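Local coordinates for D-2-hydroxyacid dehydrogensase protein (Ketogulonicigenium vulgare, PDB 4LSW), which probably catalyses the NAD(P)-dependent interconversion of D-2-hydroxyacids and 2-oxoacids, at residues V99-V104 / A283-T289; L153-F158 / K179-W185; V188-V192 / T211-V215; A206-A210 / R234-I238; R217-L223 / G250-S254. All blocks are in the same frame, centred on the assembly; numbering follows the deposited sequence.

Contact 1 (V99-V104 / A283-T289)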
# COMPACT_ATOMS: atom_id res chain seq x y z
N VAL A 99 9.29 -6.80 -1.22
CA VAL A 99 9.33 -7.41 0.10
C VAL A 99 8.01 -7.37 0.87
O VAL A 99 7.86 -8.08 1.86
CB VAL A 99 10.45 -6.81 0.96
CG1 VAL A 99 11.80 -7.20 0.40
CG2 VAL A 99 10.32 -5.31 1.00
N LEU A 100 7.05 -6.56 0.42
CA LEU A 100 5.76 -6.42 1.11
C LEU A 100 4.59 -7.16 0.44
O LEU A 100 3.48 -7.18 0.97
CB LEU A 100 5.39 -4.94 1.31
CG LEU A 100 5.24 -3.94 0.16
CD1 LEU A 100 4.26 -4.37 -0.92
CD2 LEU A 100 4.80 -2.60 0.72
N THR A 101 4.86 -7.69 -0.75
CA THR A 101 3.81 -8.18 -1.64
C THR A 101 2.95 -9.28 -1.01
O THR A 101 1.72 -9.19 -1.00
CB THR A 101 4.40 -8.66 -2.97
OG1 THR A 101 5.07 -7.56 -3.61
CG2 THR A 101 3.31 -9.20 -3.89
N GLY A 102 3.61 -10.28 -0.43
CA GLY A 102 2.90 -11.43 0.10
C GLY A 102 2.04 -11.08 1.30
O GLY A 102 0.92 -11.56 1.42
N ASP A 103 2.56 -10.23 2.18
CA ASP A 103 1.80 -9.85 3.37
C ASP A 103 0.59 -8.98 3.02
O ASP A 103 -0.46 -9.12 3.62
CB ASP A 103 2.71 -9.21 4.42
CG ASP A 103 3.43 -10.25 5.27
OD1 ASP A 103 2.80 -11.28 5.57
OD2 ASP A 103 4.60 -10.03 5.64
N VAL A 104 0.74 -8.13 2.01
CA VAL A 104 -0.39 -7.32 1.58
C VAL A 104 -1.49 -8.22 1.02
O VAL A 104 -2.66 -8.09 1.37
CB VAL A 104 0.03 -6.26 0.53
CG1 VAL A 104 -1.19 -5.57 -0.05
CG2 VAL A 104 0.96 -5.22 1.17
N ALA A 283 -1.78 -3.59 5.86
CA ALA A 283 -1.53 -4.71 4.95
C ALA A 283 -0.06 -5.16 4.90
O ALA A 283 0.22 -6.35 4.79
CB ALA A 283 -2.04 -4.41 3.54
N SER A 284 0.87 -4.22 4.99
CA SER A 284 2.29 -4.57 5.01
C SER A 284 2.83 -4.65 6.44
O SER A 284 4.04 -4.81 6.63
CB SER A 284 3.11 -3.57 4.20
OG SER A 284 3.15 -2.32 4.84
N GLY A 285 1.93 -4.58 7.42
CA GLY A 285 2.32 -4.49 8.82
C GLY A 285 2.73 -5.78 9.52
O GLY A 285 2.09 -6.19 10.49
N THR A 286 3.78 -6.43 9.05
CA THR A 286 4.32 -7.56 9.80
C THR A 286 5.76 -7.27 10.20
O THR A 286 6.44 -6.46 9.56
CB THR A 286 4.28 -8.90 9.03
OG1 THR A 286 5.16 -8.82 7.90
CG2 THR A 286 2.87 -9.23 8.57
N ILE A 287 6.22 -7.94 11.25
CA ILE A 287 7.62 -7.80 11.62
C ILE A 287 8.56 -8.17 10.47
O ILE A 287 9.50 -7.43 10.18
CB ILE A 287 7.96 -8.61 12.89
CG1 ILE A 287 7.13 -8.12 14.08
CG2 ILE A 287 9.44 -8.53 13.21
CD1 ILE A 287 7.25 -8.97 15.32
N GLU A 288 8.30 -9.30 9.81
CA GLU A 288 9.21 -9.74 8.76
C GLU A 288 9.26 -8.79 7.57
O GLU A 288 10.33 -8.49 7.05
CB GLU A 288 8.88 -11.16 8.28
CG GLU A 288 9.97 -11.77 7.42
CD GLU A 288 9.92 -13.29 7.36
OE1 GLU A 288 8.97 -13.89 7.91
OE2 GLU A 288 10.84 -13.88 6.77
N THR A 289 8.09 -8.30 7.14
CA THR A 289 8.06 -7.39 6.01
C THR A 289 8.75 -6.06 6.35
O THR A 289 9.57 -5.57 5.57
CB THR A 289 6.63 -7.16 5.51
OG1 THR A 289 6.23 -8.31 4.75
CG2 THR A 289 6.55 -5.91 4.64
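Val99 opens the contact with its carbonyl O, which lies 3.3 Å from Thr289 OG1. Both segments belong to the two passages of the chain between the sheets of the two domains, the typical two-domain build of D-2-hydroxyacid dehydrogenases. Segment 99-104 enters helix 101-116 after the strand at 92-94. Segment 283-289 leaves the nucleotide-binding sheet and enters helix 287-306. Leu100 comes next. Its CB lies 3.7 Å from Thr289 CG2, and the same CB also meets Ser284 CB. The hydroxyl of Ser284 is taken by Arg290. Asp103 carries the polar core. Its carboxylate reaches toward the N-terminus of helix 287-306, with CG beside the backbone N (chi1 -83°). A single oxygen, OD2, accepts two hydroxyl bonds. Thr289 OG1 donates to Asp103 OD2 over 2.5 Å, meeting the anti lone pair of OD2, away from the other oxygen. Thr286 OG1 donates to the same Asp103 OD2 over 2.6 Å and comes from above the carboxylate plane, 57° out of it. The two grips should limit rotation of the carboxylate. Thr286 is also the N-cap of helix 287-306, because its OG1 accepts from Thr289 N. Asp103 therefore ties one helix start to the cap of another. Val104 ends the segment against Ala283, whose backbone N is bound by Asp258. The branch that meets the alanine methyl is Val104 CG1, 3.9 Å from Ala283 CB.

Contact 2 (L153-F158 / K179-W185)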
# COMPACT_ATOMS: atom_id res chain seq x y z
N LEU A 153 -3.65 -6.56 -11.92
CA LEU A 153 -2.98 -7.84 -11.72
C LEU A 153 -1.46 -7.72 -11.87
O LEU A 153 -0.83 -8.43 -12.67
CB LEU A 153 -3.55 -8.92 -12.64
CG LEU A 153 -3.31 -10.33 -12.10
CD1 LEU A 153 -4.38 -10.71 -11.09
CD2 LEU A 153 -3.23 -11.33 -13.24
N GLY A 154 -0.89 -6.80 -11.10
CA GLY A 154 0.55 -6.69 -10.95
C GLY A 154 1.00 -7.63 -9.84
O GLY A 154 0.36 -8.64 -9.60
N ARG A 155 2.10 -7.28 -9.18
CA ARG A 155 2.66 -8.12 -8.12
C ARG A 155 1.61 -8.52 -7.09
O ARG A 155 1.44 -9.71 -6.78
CB ARG A 155 3.79 -7.36 -7.42
CG ARG A 155 4.99 -7.04 -8.30
CD ARG A 155 5.82 -5.90 -7.71
NE ARG A 155 7.12 -5.79 -8.36
CZ ARG A 155 7.35 -5.15 -9.51
NH1 ARG A 155 6.35 -4.56 -10.16
NH2 ARG A 155 8.57 -5.11 -10.01
N ILE A 156 0.92 -7.52 -6.55
CA ILE A 156 -0.02 -7.76 -5.47
C ILE A 156 -1.24 -8.52 -5.95
O ILE A 156 -1.65 -9.51 -5.33
CB ILE A 156 -0.45 -6.45 -4.78
CG1 ILE A 156 0.78 -5.80 -4.16
CG2 ILE A 156 -1.50 -6.75 -3.71
CD1 ILE A 156 0.50 -4.49 -3.48
N GLY A 157 -1.82 -8.07 -7.05
CA GLY A 157 -3.00 -8.71 -7.58
C GLY A 157 -2.75 -10.16 -7.92
O GLY A 157 -3.60 -11.02 -7.67
N PHE A 158 -1.59 -10.44 -8.49
CA PHE A 158 -1.21 -11.81 -8.80
C PHE A 158 -1.16 -12.66 -7.54
O PHE A 158 -1.71 -13.76 -7.51
CB PHE A 158 0.15 -11.85 -9.49
CG PHE A 158 0.60 -13.23 -9.86
CD1 PHE A 158 -0.13 -13.98 -10.77
CD2 PHE A 158 1.75 -13.76 -9.32
CE1 PHE A 158 0.27 -15.26 -11.13
CE2 PHE A 158 2.17 -15.04 -9.67
CZ PHE A 158 1.43 -15.79 -10.58
N LYS A 179 -2.12 -10.55 -18.88
CA LYS A 179 -0.82 -10.87 -18.33
C LYS A 179 -0.42 -12.30 -18.69
O LYS A 179 -1.25 -13.22 -18.63
CB LYS A 179 -0.85 -10.71 -16.81
CG LYS A 179 -1.19 -9.30 -16.35
CD LYS A 179 -0.12 -8.30 -16.78
CE LYS A 179 -0.44 -6.89 -16.32
NZ LYS A 179 0.61 -5.89 -16.76
N SER A 180 0.85 -12.49 -19.04
CA SER A 180 1.31 -13.81 -19.48
C SER A 180 1.24 -14.83 -18.36
O SER A 180 1.13 -16.04 -18.60
CB SER A 180 2.74 -13.73 -20.01
OG SER A 180 3.64 -13.29 -19.01
N TYR A 181 1.28 -14.33 -17.13
CA TYR A 181 1.28 -15.18 -15.96
C TYR A 181 -0.11 -15.46 -15.42
O TYR A 181 -0.24 -15.99 -14.31
CB TYR A 181 2.18 -14.57 -14.88
CG TYR A 181 1.95 -13.09 -14.59
CD1 TYR A 181 0.89 -12.66 -13.79
CD2 TYR A 181 2.83 -12.12 -15.07
CE1 TYR A 181 0.72 -11.31 -13.49
CE2 TYR A 181 2.66 -10.77 -14.78
CZ TYR A 181 1.60 -10.37 -13.99
OH TYR A 181 1.44 -9.03 -13.70
N ALA A 182 -1.14 -15.14 -16.20
CA ALA A 182 -2.52 -15.42 -15.79
C ALA A 182 -3.26 -16.31 -16.79
O ALA A 182 -4.37 -15.99 -17.20
CB ALA A 182 -3.28 -14.12 -15.59
N PRO A 183 -2.67 -17.45 -17.17
CA PRO A 183 -3.31 -18.21 -18.24
C PRO A 183 -4.67 -18.82 -17.87
O PRO A 183 -5.46 -19.09 -18.78
CB PRO A 183 -2.30 -19.33 -18.52
CG PRO A 183 -1.57 -19.50 -17.24
CD PRO A 183 -1.45 -18.13 -16.67
N ASP A 184 -4.95 -19.02 -16.58
CA ASP A 184 -6.17 -19.70 -16.18
C ASP A 184 -7.25 -18.77 -15.62
O ASP A 184 -8.27 -19.22 -15.11
CB ASP A 184 -5.85 -20.79 -15.16
CG ASP A 184 -4.92 -21.84 -15.72
OD1 ASP A 184 -5.15 -22.28 -16.87
OD2 ASP A 184 -3.96 -22.21 -15.02
N TRP A 185 -7.00 -17.46 -15.70
CA TRP A 185 -7.95 -16.47 -15.22
C TRP A 185 -8.45 -15.59 -16.36
O TRP A 185 -7.70 -15.29 -17.30
CB TRP A 185 -7.33 -15.63 -14.11
CG TRP A 185 -6.75 -16.46 -13.01
CD1 TRP A 185 -7.26 -17.61 -12.49
CD2 TRP A 185 -5.51 -16.22 -12.32
NE1 TRP A 185 -6.44 -18.09 -11.50
CE2 TRP A 185 -5.35 -17.26 -11.38
CE3 TRP A 185 -4.54 -15.22 -12.39
CZ2 TRP A 185 -4.24 -17.34 -10.53
CZ3 TRP A 185 -3.43 -15.30 -11.56
CH2 TRP A 185 -3.30 -16.35 -10.63
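Phe158, Tyr181 and Trp185 form an aromatic cluster at the centre of this contact. Tyr181 turns its edge to the face of Phe158 in a T-shaped pair. The ring centroids are 5.0 Å apart and the planes stand at 70°. The closest carbons there are Phe158 CD1 and Tyr181 CD1, at 3.5 Å. Phe158 reaches the loop because its ring is swung out from the helix, with CG anti to the backbone N (chi1 -179°). Trp185 meets the same corner of Phe158 rim to rim, with Trp185 CZ3 3.6 Å from Phe158 CD1. Neither of these two rings covers the face of the other. Leu153 fills in beside the cluster through one branch, CD2. Leu153 CD2 sits 3.6 Å from Ala182 CB and also touches Tyr181 CE1 and the edge of the Trp185 ring. Tyr173 of strand 170-174 packs on Leu153, Ala182 and Trp185 as well. Farther out, Lys179 lays its CB on one face of the Tyr181 ring and runs its CG past the carbonyl of Leu153. The polar edge is a single bond. Tyr181 OH donates to Leu153 O over 2.6 Å, and the oxygen lies at the ring edge. The donor lies in the carbonyl plane, with a C=O...donor angle of 147°. Leu153 is held at its N too, by the carboxylate of Asp175. The bond joins loop 179-185 to the turn that leads into helix 155-165. Gly154 and Gly157 are consistent with the last two glycines of a GxGxxG motif, as in Rossmann nucleotide-binding folds.

Contact 3 (V188-V192 / T211-V215)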
# COMPACT_ATOMS: atom_id res chain seq x y z
N VAL A 188 -10.60 -9.23 -18.41
CA VAL A 188 -11.73 -8.35 -18.69
C VAL A 188 -11.19 -6.94 -18.93
O VAL A 188 -10.34 -6.45 -18.19
CB VAL A 188 -12.71 -8.36 -17.48
CG1 VAL A 188 -13.94 -7.52 -17.78
CG2 VAL A 188 -13.12 -9.81 -17.13
N GLU A 189 -11.67 -6.26 -19.99
CA GLU A 189 -11.12 -4.96 -20.37
C GLU A 189 -11.34 -3.85 -19.36
O GLU A 189 -10.48 -2.99 -19.15
CB GLU A 189 -11.66 -4.51 -21.74
CG GLU A 189 -11.20 -5.34 -22.93
CD GLU A 189 -9.80 -5.01 -23.41
OE1 GLU A 189 -9.13 -4.13 -22.82
OE2 GLU A 189 -9.36 -5.66 -24.39
N ASP A 190 -12.51 -3.84 -18.72
CA ASP A 190 -12.88 -2.69 -17.91
C ASP A 190 -13.42 -3.12 -16.56
O ASP A 190 -13.86 -4.27 -16.40
CB ASP A 190 -13.93 -1.84 -18.62
CG ASP A 190 -15.29 -2.49 -18.62
OD1 ASP A 190 -15.39 -3.63 -19.10
OD2 ASP A 190 -16.23 -1.87 -18.10
N ALA A 191 -13.38 -2.20 -15.61
CA ALA A 191 -13.77 -2.49 -14.23
C ALA A 191 -15.27 -2.74 -14.06
O ALA A 191 -15.66 -3.53 -13.20
CB ALA A 191 -13.30 -1.40 -13.30
N VAL A 192 -16.11 -2.09 -14.85
CA VAL A 192 -17.55 -2.30 -14.74
C VAL A 192 -17.93 -3.73 -15.07
O VAL A 192 -18.65 -4.38 -14.30
CB VAL A 192 -18.35 -1.31 -15.61
CG1 VAL A 192 -19.83 -1.69 -15.63
CG2 VAL A 192 -18.18 0.09 -15.09
N THR A 211 -8.99 5.49 -16.86
CA THR A 211 -10.41 5.80 -16.66
C THR A 211 -11.30 4.56 -16.49
O THR A 211 -12.13 4.52 -15.58
CB THR A 211 -10.96 6.71 -17.78
OG1 THR A 211 -10.14 7.89 -17.87
CG2 THR A 211 -12.38 7.13 -17.48
N ARG A 212 -11.10 3.55 -17.32
CA ARG A 212 -11.96 2.37 -17.28
C ARG A 212 -11.66 1.46 -16.09
O ARG A 212 -12.35 0.46 -15.88
CB ARG A 212 -11.88 1.57 -18.58
CG ARG A 212 -10.54 0.89 -18.82
CD ARG A 212 -10.58 0.07 -20.11
NE ARG A 212 -9.26 -0.42 -20.50
CZ ARG A 212 -8.37 0.29 -21.19
NH1 ARG A 212 -8.65 1.53 -21.56
NH2 ARG A 212 -7.20 -0.24 -21.50
N HIS A 213 -10.65 1.82 -15.31
CA HIS A 213 -10.27 1.01 -14.15
C HIS A 213 -10.51 1.74 -12.83
O HIS A 213 -10.27 1.21 -11.74
CB HIS A 213 -8.81 0.56 -14.27
CG HIS A 213 -8.56 -0.34 -15.44
ND1 HIS A 213 -7.51 -0.16 -16.31
CD2 HIS A 213 -9.23 -1.44 -15.87
CE1 HIS A 213 -7.55 -1.11 -17.24
NE2 HIS A 213 -8.58 -1.89 -17.00
N ILE A 214 -10.98 2.98 -12.92
CA ILE A 214 -11.34 3.73 -11.73
C ILE A 214 -12.62 3.18 -11.09
O ILE A 214 -13.58 2.85 -11.80
CB ILE A 214 -11.53 5.22 -12.10
CG1 ILE A 214 -10.22 5.82 -12.61
CG2 ILE A 214 -12.08 6.01 -10.92
CD1 ILE A 214 -10.37 7.18 -13.28
N VAL A 215 -12.64 3.09 -9.76
CA VAL A 215 -13.79 2.55 -9.05
C VAL A 215 -14.74 3.66 -8.64
O VAL A 215 -14.60 4.26 -7.57
CB VAL A 215 -13.39 1.72 -7.80
CG1 VAL A 215 -14.61 1.10 -7.14
CG2 VAL A 215 -12.39 0.65 -8.21
O HOH W 1 -7.72 -2.98 -20.65
O HOH W 2 -15.14 0.81 -15.79
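The N-terminus of helix 191-196 meets a short 3-10 turn here: Ala191 N, in the first turn of the helix, donates to Arg212 O over 2.9 Å. The bond is nearly straight, with an N-H...O angle of 167°. Arg212 O also accepts a hydrogen bond from water 2, which in turn accepts from Val192 N. One carbonyl thus serves two amides of the helix start, the second through water. Asp190 is the N-cap. Its carboxylate turns back to the helix and binds Thr193, while its CB rests against Arg212 CB at 4.0 Å. The methyl of Ala191 points at the turn and lies 3.3 Å from Arg212 O. A second carbonyl, Glu189 O, gathers two side-chain donors. Arg212 NE reaches Glu189 O over 3.1 Å, with the oxygen at the edge of the guanidinium and near its plane. His213 NE2 approaches Glu189 O over 3.1 Å too. Both bonds are weak, with N-H...O angles of 126° and 132°. Arg212 lies extended from CG to NE, which carries its guanidinium out to Glu189. Its own CG covers one face of the His213 ring. On the outer side water 1 bridges the charges. It lies 2.8 Å from Glu189 OE1, to which it probably donates, and accepts from Arg212 NH2 over 2.9 Å. His213 packs inward on Leu151 and Ser174. Helix 191-196 follows edge strand 186-188 and leads to strand 200-203 on the far side of strand 147-151. That long right-handed step is the central crossover of the Rossmann fold.

Contact 4 (A206-A210 / R234-I238)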
# COMPACT_ATOMS: atom_id res chain seq x y z
N ALA A 206 -1.72 -0.53 -8.45
CA ALA A 206 -0.48 0.01 -7.90
C ALA A 206 -0.30 1.49 -8.20
O ALA A 206 0.29 2.23 -7.41
CB ALA A 206 0.71 -0.80 -8.40
N ALA A 207 -0.83 1.93 -9.34
CA ALA A 207 -0.73 3.34 -9.73
C ALA A 207 -2.11 3.98 -9.86
O ALA A 207 -3.13 3.32 -9.65
CB ALA A 207 0.04 3.47 -11.03
N SER A 208 -2.13 5.26 -10.21
CA SER A 208 -3.38 5.95 -10.49
C SER A 208 -4.04 5.29 -11.70
O SER A 208 -3.44 5.21 -12.78
CB SER A 208 -3.12 7.43 -10.77
OG SER A 208 -2.18 7.96 -9.85
N ALA A 209 -5.27 4.82 -11.52
CA ALA A 209 -5.95 4.02 -12.53
C ALA A 209 -6.22 4.78 -13.83
O ALA A 209 -6.34 6.01 -13.83
CB ALA A 209 -7.25 3.46 -11.97
N ALA A 210 -6.28 4.05 -14.94
CA ALA A 210 -6.82 4.59 -16.18
C ALA A 210 -8.33 4.69 -16.02
O ALA A 210 -8.90 4.06 -15.13
CB ALA A 210 -6.46 3.69 -17.36
N ARG A 234 -4.18 2.14 -3.14
CA ARG A 234 -4.37 3.56 -2.80
C ARG A 234 -5.83 4.04 -2.73
O ARG A 234 -6.71 3.54 -3.45
CB ARG A 234 -3.57 4.45 -3.74
CG ARG A 234 -3.93 4.29 -5.20
CD ARG A 234 -3.02 5.12 -6.08
NE ARG A 234 -1.62 4.70 -5.98
CZ ARG A 234 -0.64 5.18 -6.74
NH1 ARG A 234 -0.90 6.09 -7.67
NH2 ARG A 234 0.61 4.74 -6.58
N ALA A 235 -6.08 5.01 -1.87
CA ALA A 235 -7.42 5.53 -1.66
C ALA A 235 -7.96 6.27 -2.88
O ALA A 235 -9.16 6.24 -3.14
CB ALA A 235 -7.47 6.43 -0.43
N SER A 236 -7.06 6.92 -3.63
CA SER A 236 -7.46 7.79 -4.74
C SER A 236 -8.20 7.07 -5.87
O SER A 236 -8.87 7.70 -6.69
CB SER A 236 -6.25 8.54 -5.31
OG SER A 236 -5.26 7.65 -5.80
N ASN A 237 -8.08 5.75 -5.91
CA ASN A 237 -8.71 5.00 -6.99
C ASN A 237 -10.14 4.58 -6.71
O ASN A 237 -10.79 3.94 -7.55
CB ASN A 237 -7.86 3.79 -7.36
CG ASN A 237 -6.71 4.16 -8.27
OD1 ASN A 237 -6.82 5.11 -9.06
ND2 ASN A 237 -5.62 3.42 -8.17
N ILE A 238 -10.65 4.96 -5.54
CA ILE A 238 -12.06 4.75 -5.21
C ILE A 238 -12.75 6.08 -4.89
O ILE A 238 -12.23 6.90 -4.14
CB ILE A 238 -12.23 3.76 -4.06
CG1 ILE A 238 -11.60 2.42 -4.44
CG2 ILE A 238 -13.71 3.57 -3.72
CD1 ILE A 238 -11.72 1.36 -3.37
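Ala209 and Asn237 face each other with CA atoms 6.3 Å apart, in two irregular loops that run without strand pairing. Both loops follow parallel strands of the Rossmann sheet, 200-203 and 228-231, at the C-terminal ends of the strands, the side on which such folds bind their dinucleotide. The amide of Asn237 clips the neighbouring backbone with both its ends. Asn237 ND2 donates to Ala207 O over 2.9 Å, and that oxygen lies almost in the amide plane. Asn237 OD1 accepts from Ala209 N over 2.9 Å with an N-H...O angle of 170°. The two bonds fix the flip of the amide and hold the chain on both sides of Ser208. Asn237 is buried, and its backbone also pairs with Val215. Ala209 CB closes against Asn237 OD1 at 3.4 Å. Arg234 works differently. Its chain bends at chi3 (62°) and lays one guanidinium face along the backbone of Ala206 and Ala207. Ala207 CA stands 3.3 Å above that plane, toward the rim. Ala206 O is also over the face, so the angle is poor for a bond. At the guanidinium edge, Ser208 OG lies in plane, 3.1 Å from Arg234 NH1.

Contact 5 (R217-L223 / G250-S254)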
# COMPACT_ATOMS: atom_id res chain seq x y z
N ARG A 217 -19.14 5.14 -9.14
CA ARG A 217 -20.52 4.67 -8.98
C ARG A 217 -20.87 3.49 -9.90
O ARG A 217 -21.49 2.53 -9.45
CB ARG A 217 -21.54 5.81 -9.21
CG ARG A 217 -22.99 5.34 -9.19
CD ARG A 217 -23.98 6.50 -9.37
NE ARG A 217 -24.42 7.07 -8.10
CZ ARG A 217 -25.65 6.96 -7.62
NH1 ARG A 217 -26.59 6.31 -8.30
NH2 ARG A 217 -25.96 7.51 -6.46
N ASP A 218 -20.47 3.54 -11.17
CA ASP A 218 -20.84 2.47 -12.09
C ASP A 218 -20.21 1.13 -11.71
O ASP A 218 -20.87 0.09 -11.77
CB ASP A 218 -20.53 2.85 -13.55
CG ASP A 218 -21.45 3.92 -14.09
OD1 ASP A 218 -22.57 4.07 -13.56
OD2 ASP A 218 -21.04 4.61 -15.05
N VAL A 219 -18.94 1.16 -11.32
CA VAL A 219 -18.26 -0.08 -10.92
C VAL A 219 -18.90 -0.61 -9.64
O VAL A 219 -19.18 -1.81 -9.53
CB VAL A 219 -16.76 0.15 -10.69
CG1 VAL A 219 -16.11 -1.12 -10.11
CG2 VAL A 219 -16.11 0.53 -12.00
N ILE A 220 -19.12 0.28 -8.69
CA ILE A 220 -19.70 -0.09 -7.41
C ILE A 220 -21.10 -0.68 -7.58
O ILE A 220 -21.45 -1.68 -6.96
CB ILE A 220 -19.71 1.12 -6.45
CG1 ILE A 220 -18.27 1.51 -6.10
CG2 ILE A 220 -20.51 0.79 -5.20
CD1 ILE A 220 -18.13 2.88 -5.47
N GLU A 221 -21.89 -0.07 -8.46
CA GLU A 221 -23.25 -0.56 -8.69
C GLU A 221 -23.25 -1.91 -9.39
O GLU A 221 -24.09 -2.77 -9.10
CB GLU A 221 -24.06 0.47 -9.50
CG GLU A 221 -24.42 1.67 -8.66
CD GLU A 221 -25.48 2.55 -9.28
OE1 GLU A 221 -25.75 2.43 -10.50
OE2 GLU A 221 -26.04 3.36 -8.52
N ALA A 222 -22.31 -2.10 -10.29
CA ALA A 222 -22.16 -3.38 -10.96
C ALA A 222 -21.71 -4.49 -10.00
O ALA A 222 -22.10 -5.65 -10.16
CB ALA A 222 -21.20 -3.26 -12.15
N LEU A 223 -20.91 -4.13 -9.01
CA LEU A 223 -20.49 -5.08 -7.99
C LEU A 223 -21.72 -5.58 -7.23
O LEU A 223 -21.85 -6.78 -6.97
CB LEU A 223 -19.47 -4.44 -7.05
CG LEU A 223 -18.83 -5.32 -5.98
CD1 LEU A 223 -18.38 -6.64 -6.60
CD2 LEU A 223 -17.67 -4.57 -5.35
N GLY A 250 -27.66 0.15 0.12
CA GLY A 250 -27.76 -1.27 -0.18
C GLY A 250 -27.42 -1.61 -1.62
O GLY A 250 -27.56 -2.76 -2.03
N ARG A 251 -26.97 -0.62 -2.40
CA ARG A 251 -26.54 -0.87 -3.77
C ARG A 251 -25.22 -1.66 -3.82
O ARG A 251 -24.93 -2.34 -4.82
CB ARG A 251 -26.42 0.44 -4.56
CG ARG A 251 -27.76 1.04 -4.97
CD ARG A 251 -27.60 2.35 -5.75
NE ARG A 251 -27.19 3.45 -4.88
CZ ARG A 251 -26.06 4.13 -4.99
NH1 ARG A 251 -25.79 5.10 -4.11
NH2 ARG A 251 -25.20 3.89 -5.96
N LEU A 252 -24.42 -1.56 -2.76
CA LEU A 252 -23.25 -2.41 -2.58
C LEU A 252 -23.45 -3.16 -1.28
O LEU A 252 -23.85 -2.56 -0.28
CB LEU A 252 -21.96 -1.58 -2.47
CG LEU A 252 -20.71 -2.44 -2.22
CD1 LEU A 252 -20.49 -3.44 -3.35
CD2 LEU A 252 -19.51 -1.55 -2.05
N GLY A 253 -23.15 -4.45 -1.30
CA GLY A 253 -23.37 -5.29 -0.13
C GLY A 253 -22.48 -4.99 1.06
O GLY A 253 -22.98 -4.88 2.19
N SER A 254 -21.18 -4.88 0.82
CA SER A 254 -20.23 -4.66 1.91
C SER A 254 -18.88 -4.22 1.38
O SER A 254 -18.61 -4.31 0.18
CB SER A 254 -20.07 -5.93 2.76
OG SER A 254 -19.53 -6.99 1.99
O HOH W 3 -26.14 -2.12 -7.26
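Leu252 packs tightly against helix 217-223, while Arg251 beside it reaches along the outer side of the same helix. The inner part is wholly apolar. Leu252 swings CG anti to its backbone N, which brings its branches in between Ile220 and Leu223. Leu252 CD1 takes Leu223, 3.6 Å from Leu223 CG. On the other helix residue, Leu252 CB lies 3.9 Å from Ile220 CG2, and the two side chains run roughly perpendicular. Leu229 of strand 228-231 touches both Leu223 and Leu252, and Leu243 of helix 240-249 also packs on Leu252. The contact therefore lies among the helices on one flank of the Rossmann sheet. Segment 250-254 leads from helix 240-249 into strand 254-257, and Gly250 makes the turn off that helix with positive phi. The outer part is charged and more exposed to solvent. Two arginines and one carboxylate form a network. Glu221 OE2 lies 2.7 Å from Arg251 NH2 in a salt bridge whose hydrogen bond is weak, at 128°. The carboxylate and guanidinium planes stand 75° apart, far from a flat, two-pronged pairing. The same Glu221 OE2 lies 3.0 Å from Arg217 NH1, one helical turn back. The guanidinium of Arg217 stacks on that of Arg251, with centres 3.9 Å apart and planes at 18°. The shared carboxylate probably offsets much of the charge of the pair, and Arg251 has a second acid, Asp249, at its NH1. Nearby, water 3 spans the two backbones, donating to Glu221 O over 2.8 Å and to Arg251 O over 2.7 Å.

Contacts 2 to 5 are nested in the long loop that contact 1 closes, and all four lie in the nucleotide-binding domain. Contact 1 touches contact 2 directly: Val104 CG1 lies 3.9 Å from Ile156 CG2. Contacts 3 and 4 have centres 11 Å apart and are joined by a probable hydrogen bond, Val215 N to Asn237 O at 3.0 Å. Contact 5 follows outward, packed on contact 3 through Val219. Its centre is about 29 Å from that of contact 1. Contacts 2 and 4, centres about 18 Å apart, lie near the presumed nucleotide site. Their nearest atoms are about 6 Å apart, without touching.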